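Local coordinates for putative flavoprotein (Bacteroides eggerthii, PDB 4ICI) that binds flavin mononucleotide in a flavodoxin-like fold and probably works in electron transfer or redox chemistry, though its exact role is not established, at residues A[16-21]-A[90-95]; A[46-51]-A[77-82]. One frame throughout, in Å; residues are numbered along the deposited sequence.

Contact 1. Residues A[16-21]-A[90-95]. With EDO (1,2-ethanediol), chain G.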
loop_
_atom_site.group_PDB
_atom_site.type_symbol
_atom_site.label_atom_id
_atom_site.label_comp_id
_atom_site.label_asym_id
_atom_site.label_seq_id
_atom_site.Cartn_x
_atom_site.Cartn_y
_atom_site.Cartn_z
ATOM N N ILE A 16 -7.480 12.047 -6.208
ATOM C CA ILE A 16 -6.586 10.904 -6.015
ATOM C C ILE A 16 -5.890 10.992 -4.652
ATOM O O ILE A 16 -5.343 12.037 -4.287
ATOM C CB ILE A 16 -5.500 10.825 -7.125
ATOM C CG1 ILE A 16 -6.172 10.731 -8.497
ATOM C CG2 ILE A 16 -4.514 9.666 -6.853
ATOM C CD1 ILE A 16 -5.174 10.661 -9.646
ATOM N N LEU A 17 -5.953 9.888 -3.911
ATOM C CA LEU A 17 -5.164 9.677 -2.715
ATOM C C LEU A 17 -4.133 8.598 -2.940
ATOM O O LEU A 17 -4.432 7.558 -3.556
ATOM C CB LEU A 17 -6.066 9.236 -1.568
ATOM C CG LEU A 17 -5.421 9.057 -0.195
ATOM C CD1 LEU A 17 -4.873 10.400 0.331
ATOM C CD2 LEU A 17 -6.401 8.409 0.772
ATOM N N VAL A 18 -2.917 8.880 -2.469
ATOM C CA VAL A 18 -1.825 7.916 -2.421
ATOM C C VAL A 18 -1.603 7.587 -0.944
ATOM O O VAL A 18 -0.963 8.355 -0.226
ATOM C CB VAL A 18 -0.552 8.423 -3.149
ATOM C CG1 VAL A 18 0.569 7.404 -3.087
ATOM C CG2 VAL A 18 -0.853 8.868 -4.596
ATOM N N ALA A 19 -2.171 6.474 -0.513
ATOM C CA ALA A 19 -1.979 5.970 0.846
ATOM C C ALA A 19 -0.816 4.995 0.827
ATOM O O ALA A 19 -0.672 4.218 -0.120
ATOM C CB ALA A 19 -3.280 5.284 1.358
ATOM N N TYR A 20 0.018 5.022 1.864
ATOM C CA TYR A 20 1.151 4.126 1.882
ATOM C C TYR A 20 1.653 3.850 3.271
ATOM O O TYR A 20 1.587 4.733 4.144
ATOM C CB TYR A 20 2.304 4.658 0.995
ATOM C CG TYR A 20 2.939 5.888 1.577
ATOM C CD1 TYR A 20 2.381 7.156 1.398
ATOM C CD2 TYR A 20 4.042 5.776 2.399
ATOM C CE1 TYR A 20 2.960 8.281 1.975
ATOM C CE2 TYR A 20 4.604 6.874 2.978
ATOM C CZ TYR A 20 4.062 8.130 2.764
ATOM O OH TYR A 20 4.641 9.246 3.356
ATOM N N PHE A 21 2.175 2.644 3.436
ATOM C CA PHE A 21 2.961 2.276 4.604
ATOM C C PHE A 21 4.420 2.135 4.164
ATOM O O PHE A 21 4.727 1.559 3.113
ATOM C CB PHE A 21 2.448 0.941 5.159
ATOM C CG PHE A 21 3.339 0.318 6.214
ATOM C CD1 PHE A 21 3.612 0.976 7.393
ATOM C CD2 PHE A 21 3.882 -0.922 6.014
ATOM C CE1 PHE A 21 4.432 0.413 8.329
ATOM C CE2 PHE A 21 4.695 -1.492 6.956
ATOM C CZ PHE A 21 4.976 -0.809 8.124
ATOM N N VAL A 90 -10.076 7.747 -6.429
ATOM C CA VAL A 90 -9.042 6.738 -6.667
ATOM C C VAL A 90 -8.151 6.730 -5.426
ATOM O O VAL A 90 -7.731 7.804 -4.942
ATOM C CB VAL A 90 -8.198 7.114 -7.882
ATOM C CG1 VAL A 90 -7.056 6.146 -8.097
ATOM C CG2 VAL A 90 -9.087 7.262 -9.152
ATOM N N VAL A 91 -7.858 5.536 -4.922
ATOM C CA VAL A 91 -6.959 5.376 -3.784
ATOM C C VAL A 91 -5.881 4.367 -4.175
ATOM O O VAL A 91 -6.150 3.172 -4.443
ATOM C CB VAL A 91 -7.706 4.927 -2.518
ATOM C CG1 VAL A 91 -6.714 4.688 -1.347
ATOM C CG2 VAL A 91 -8.780 5.935 -2.113
ATOM N N PHE A 92 -4.634 4.848 -4.306
ATOM C CA PHE A 92 -3.482 3.975 -4.439
ATOM C C PHE A 92 -3.094 3.544 -3.032
ATOM O O PHE A 92 -3.199 4.357 -2.099
ATOM C CB PHE A 92 -2.311 4.711 -5.108
ATOM C CG PHE A 92 -2.538 5.055 -6.549
ATOM C CD1 PHE A 92 -3.143 6.258 -6.929
ATOM C CD2 PHE A 92 -2.142 4.167 -7.524
ATOM C CE1 PHE A 92 -3.341 6.564 -8.259
ATOM C CE2 PHE A 92 -2.359 4.458 -8.874
ATOM C CZ PHE A 92 -2.942 5.671 -9.226
ATOM N N ILE A 93 -2.699 2.279 -2.885
ATOM C CA ILE A 93 -2.303 1.730 -1.599
ATOM C C ILE A 93 -0.926 1.096 -1.739
ATOM O O ILE A 93 -0.766 0.081 -2.431
ATOM C CB ILE A 93 -3.276 0.666 -1.086
ATOM C CG1 ILE A 93 -4.692 1.221 -1.005
ATOM C CG2 ILE A 93 -2.814 0.151 0.265
ATOM C CD1 ILE A 93 -5.773 0.198 -0.567
ATOM N N GLY A 94 0.093 1.723 -1.135
ATOM C CA GLY A 94 1.444 1.284 -1.263
ATOM C C GLY A 94 2.034 0.658 -0.021
ATOM O O GLY A 94 1.671 0.992 1.125
ATOM N N TYR A 95 2.972 -0.251 -0.248
ATOM C CA TYR A 95 3.576 -1.029 0.838
ATOM C C TYR A 95 4.896 -1.641 0.399
ATOM O O TYR A 95 5.097 -1.939 -0.770
ATOM C CB TYR A 95 2.613 -2.128 1.353
ATOM C CG TYR A 95 1.976 -2.967 0.255
ATOM C CD1 TYR A 95 0.791 -2.563 -0.349
ATOM C CD2 TYR A 95 2.564 -4.114 -0.187
ATOM C CE1 TYR A 95 0.235 -3.319 -1.384
ATOM C CE2 TYR A 95 2.015 -4.868 -1.207
ATOM C CZ TYR A 95 0.856 -4.471 -1.803
ATOM O OH TYR A 95 0.290 -5.197 -2.842
HETATM C C1 EDO G . 6.693 8.259 5.275
HETATM O O1 EDO G . 6.020 9.515 5.377
HETATM C C2 EDO G . 8.125 8.102 5.823
HETATM O O2 EDO G . 9.226 8.746 5.106
#
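Leu17, on strand 16-20 of the parallel flavodoxin sheet, bonds to strand 90-96 through both its backbone polar atoms: Leu17 N reaches Val90 O at 2.9 Å, almost straight, and Leu17 O takes Phe92 N at 2.8 Å. Ala19 repeats the pattern with Phe92 O and Gly94 N, and Phe21 N closes the series on Gly94 O; Phe21 O is buried without a partner. CA-H...O contacts fill the intervals, as between Val91 CA and Leu17 O (3.3 Å).

Among the apolar side chains, Ile16 CG2, anti to the backbone N (chi1 of CG1 -58°), meets the edge of the Phe92 ring in its plane, 3.6 Å from Phe92 CE1. Val18 CG2 comes obliquely to the same ring, 4.2 Å from Phe92 CD1. Branched residues suit this layer because they fill it close to the backbone. Gly94 suits its place opposite Tyr20, where a CB would probably come too near Tyr20 CB.

The Tyr20 ring packs on Ala28, Ala31, Leu42 and Pro44. Tyr20 OH and O1 of an ethanediol, probably from the crystallisation liquor, form a hydrogen bond of 2.5 Å, a doubtfully short length; either could be donor. An alanine here would probably leave a gap among these residues and take the ethanediol's partner away.

Helix 26-38 packs over Ile16, Tyr20 and Phe92, helix 104-112 over Ala19, Ile93 and Tyr95, while strands 41-44 and 119-125 flank the pair.

Contact 2. Residues A[46-51]-A[77-82]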
loop_
_atom_site.group_PDB
_atom_site.type_symbol
_atom_site.label_atom_id
_atom_site.label_comp_id
_atom_site.label_asym_id
_atom_site.label_seq_id
_atom_site.Cartn_x
_atom_site.Cartn_y
_atom_site.Cartn_z
ATOM N N ALA A 46 0.462 5.551 9.396
ATOM C CA ALA A 46 1.419 5.568 10.484
ATOM C C ALA A 46 1.023 4.562 11.550
ATOM O O ALA A 46 -0.077 4.628 12.104
ATOM C CB ALA A 46 1.521 6.963 11.122
ATOM N N PRO A 47 1.898 3.610 11.840
ATOM C CA PRO A 47 1.605 2.713 12.941
ATOM C C PRO A 47 1.542 3.418 14.296
ATOM O O PRO A 47 2.360 4.281 14.596
ATOM C CB PRO A 47 2.743 1.726 12.935
ATOM C CG PRO A 47 3.751 2.260 12.067
ATOM C CD PRO A 47 3.201 3.367 11.239
ATOM N N ALA A 48 0.591 3.021 15.123
ATOM C CA ALA A 48 0.506 3.525 16.471
ATOM C C ALA A 48 1.769 3.189 17.284
ATOM O O ALA A 48 2.185 3.981 18.131
ATOM C CB ALA A 48 -0.738 3.000 17.144
ATOM N N GLN A 49 2.360 2.033 17.012
ATOM C CA GLN A 49 3.643 1.658 17.575
ATOM C C GLN A 49 4.628 1.493 16.433
ATOM O O GLN A 49 4.535 0.533 15.652
ATOM C CB GLN A 49 3.562 0.359 18.370
ATOM C CG GLN A 49 4.904 -0.016 19.059
ATOM C CD GLN A 49 4.829 -1.198 19.946
ATOM O OE1 GLN A 49 5.636 -2.183 19.826
ATOM N NE2 GLN A 49 3.905 -1.137 20.877
ATOM N N PRO A 50 5.580 2.438 16.297
ATOM C CA PRO A 50 6.571 2.340 15.215
ATOM C C PRO A 50 7.342 1.025 15.162
ATOM O O PRO A 50 7.609 0.412 16.189
ATOM C CB PRO A 50 7.522 3.499 15.515
ATOM C CG PRO A 50 6.637 4.508 16.196
ATOM C CD PRO A 50 5.716 3.690 17.045
ATOM N N TYR A 51 7.737 0.629 13.945
ATOM C CA TYR A 51 8.549 -0.544 13.728
ATOM C C TYR A 51 10.018 -0.215 13.902
ATOM O O TYR A 51 10.553 0.668 13.221
ATOM C CB TYR A 51 8.304 -1.105 12.318
ATOM C CG TYR A 51 6.953 -1.753 12.154
ATOM C CD1 TYR A 51 5.839 -1.005 11.837
ATOM C CD2 TYR A 51 6.809 -3.128 12.281
ATOM C CE1 TYR A 51 4.596 -1.605 11.693
ATOM C CE2 TYR A 51 5.580 -3.742 12.158
ATOM C CZ TYR A 51 4.475 -2.981 11.825
ATOM O OH TYR A 51 3.222 -3.559 11.709
ATOM N N ALA A 77 -2.215 -1.540 14.713
ATOM C CA ALA A 77 -2.975 -0.327 14.929
ATOM C C ALA A 77 -2.382 0.855 14.158
ATOM O O ALA A 77 -1.145 1.005 14.027
ATOM C CB ALA A 77 -3.024 -0.007 16.419
ATOM N N ILE A 78 -3.280 1.679 13.629
ATOM C CA ILE A 78 -2.942 2.902 12.894
ATOM C C ILE A 78 -3.171 4.104 13.824
ATOM O O ILE A 78 -4.192 4.176 14.512
ATOM C CB ILE A 78 -3.761 3.025 11.587
ATOM C CG1 ILE A 78 -3.337 1.939 10.581
ATOM C CG2 ILE A 78 -3.636 4.441 10.972
ATOM C CD1 ILE A 78 -4.294 1.766 9.363
ATOM N N LYS A 79 -2.257 5.062 13.810
ATOM C CA LYS A 79 -2.386 6.273 14.628
ATOM C C LYS A 79 -3.649 7.050 14.367
ATOM O O LYS A 79 -4.441 7.332 15.287
ATOM C CB LYS A 79 -1.227 7.220 14.367
ATOM C CG LYS A 79 -0.058 7.008 15.236
ATOM C CD LYS A 79 0.827 8.235 15.259
ATOM C CE LYS A 79 2.170 7.875 15.806
ATOM N NZ LYS A 79 3.047 9.076 16.045
ATOM N N SER A 80 -3.843 7.435 13.107
ATOM C CA SER A 80 -4.921 8.353 12.725
ATOM C C SER A 80 -5.470 7.970 11.373
ATOM O O SER A 80 -4.671 7.795 10.430
ATOM C CB SER A 80 -4.364 9.775 12.646
ATOM O OG SER A 80 -3.871 10.167 13.907
ATOM N N LYS A 81 -6.792 7.872 11.262
ATOM C CA LYS A 81 -7.439 7.634 9.964
ATOM C C LYS A 81 -7.383 8.869 9.083
ATOM O O LYS A 81 -7.190 10.009 9.539
ATOM C CB LYS A 81 -8.911 7.216 10.129
ATOM C CG LYS A 81 -9.085 5.868 10.811
ATOM C CD LYS A 81 -10.527 5.409 10.826
ATOM C CE LYS A 81 -10.690 4.018 11.419
ATOM N NZ LYS A 81 -12.105 3.578 11.255
ATOM N N LYS A 82 -7.567 8.622 7.791
ATOM C CA LYS A 82 -7.744 9.695 6.826
ATOM C C LYS A 82 -9.193 10.181 6.867
ATOM O O LYS A 82 -10.112 9.527 6.356
ATOM C CB LYS A 82 -7.357 9.202 5.420
ATOM C CG LYS A 82 -7.322 10.304 4.363
ATOM C CD LYS A 82 -6.187 11.272 4.594
ATOM C CE LYS A 82 -5.917 12.183 3.425
ATOM N NZ LYS A 82 -6.383 13.553 3.696
HETATM O O HOH W 1 -1.807 7.339 10.675
HETATM O O HOH W 2 0.943 -0.144 15.531
#
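Ala77 O is gripped twice: Ala48 N donates to it at 2.9 Å, from above the carbonyl plane, and water 2 donates at 2.8 Å. That water also accepts from Gln49 N, so it ties the next residue of the loop to the same carbonyl. The site is an isolated beta bridge between two loops of the flavodoxin fold, centred on Pro47 and Ile78. Its second bond runs from Lys79 N to Ala46 O, 2.8 Å long and nearly straight (175° at the hydrogen).

Proline fits the middle of the bridge because both bonds use its neighbours' atoms, leaving its missing N-H no loss, while Pro47 CA still lies 3.4 Å from Ala77 O. Small alanines fit on the flank, where Ala48 CB and Ala77 CB touch at 3.8 Å. In the conformer given, one of two, Lys79 runs its extended aliphatic chain past the loop, with Lys79 CG 3.7 Å from Pro47 O. Ile78 sets CG2 anti to the backbone N (chi1 of CG1 -68°), bringing that methyl to 3.7 Å from Ala46 O. The rest of this apolar chain turns to Ile105, Thr108 and Phe109 of helix 104-112.

Farther along, Tyr51 OH bonds Glu68, and its ring makes a cation-pi contact with Arg64 and an edge-to-face one with Trp98. Beside the bridge, water 1 accepts from both Ala46 N and Ser80 N, each at 3.2 Å.

In the fold
The two contacts have centres about 15 Å apart, contact 1 in the buried middle of the sheet and contact 2 at the surface. Along the chain they come in the order 16-21, 46-51, 77-82, 90-95, so the loop bridge forms entirely within the excursion between the two paired strands. Residues 46-51 follow edge strand 41-44, while the loop at 77-82 leads towards strand 90-96. Helix 104-112 touches both contacts. They also meet directly: Phe21 CZ packs on Tyr51 CE1 at 3.7 Å, and Leu17 CD1 on Lys82 CE. The side chain of Phe21 lies about 6 Å from the flavin mononucleotide, so 46-51 joins the sheet close to the cofactor, whereas 77-82 meets it at Leu17.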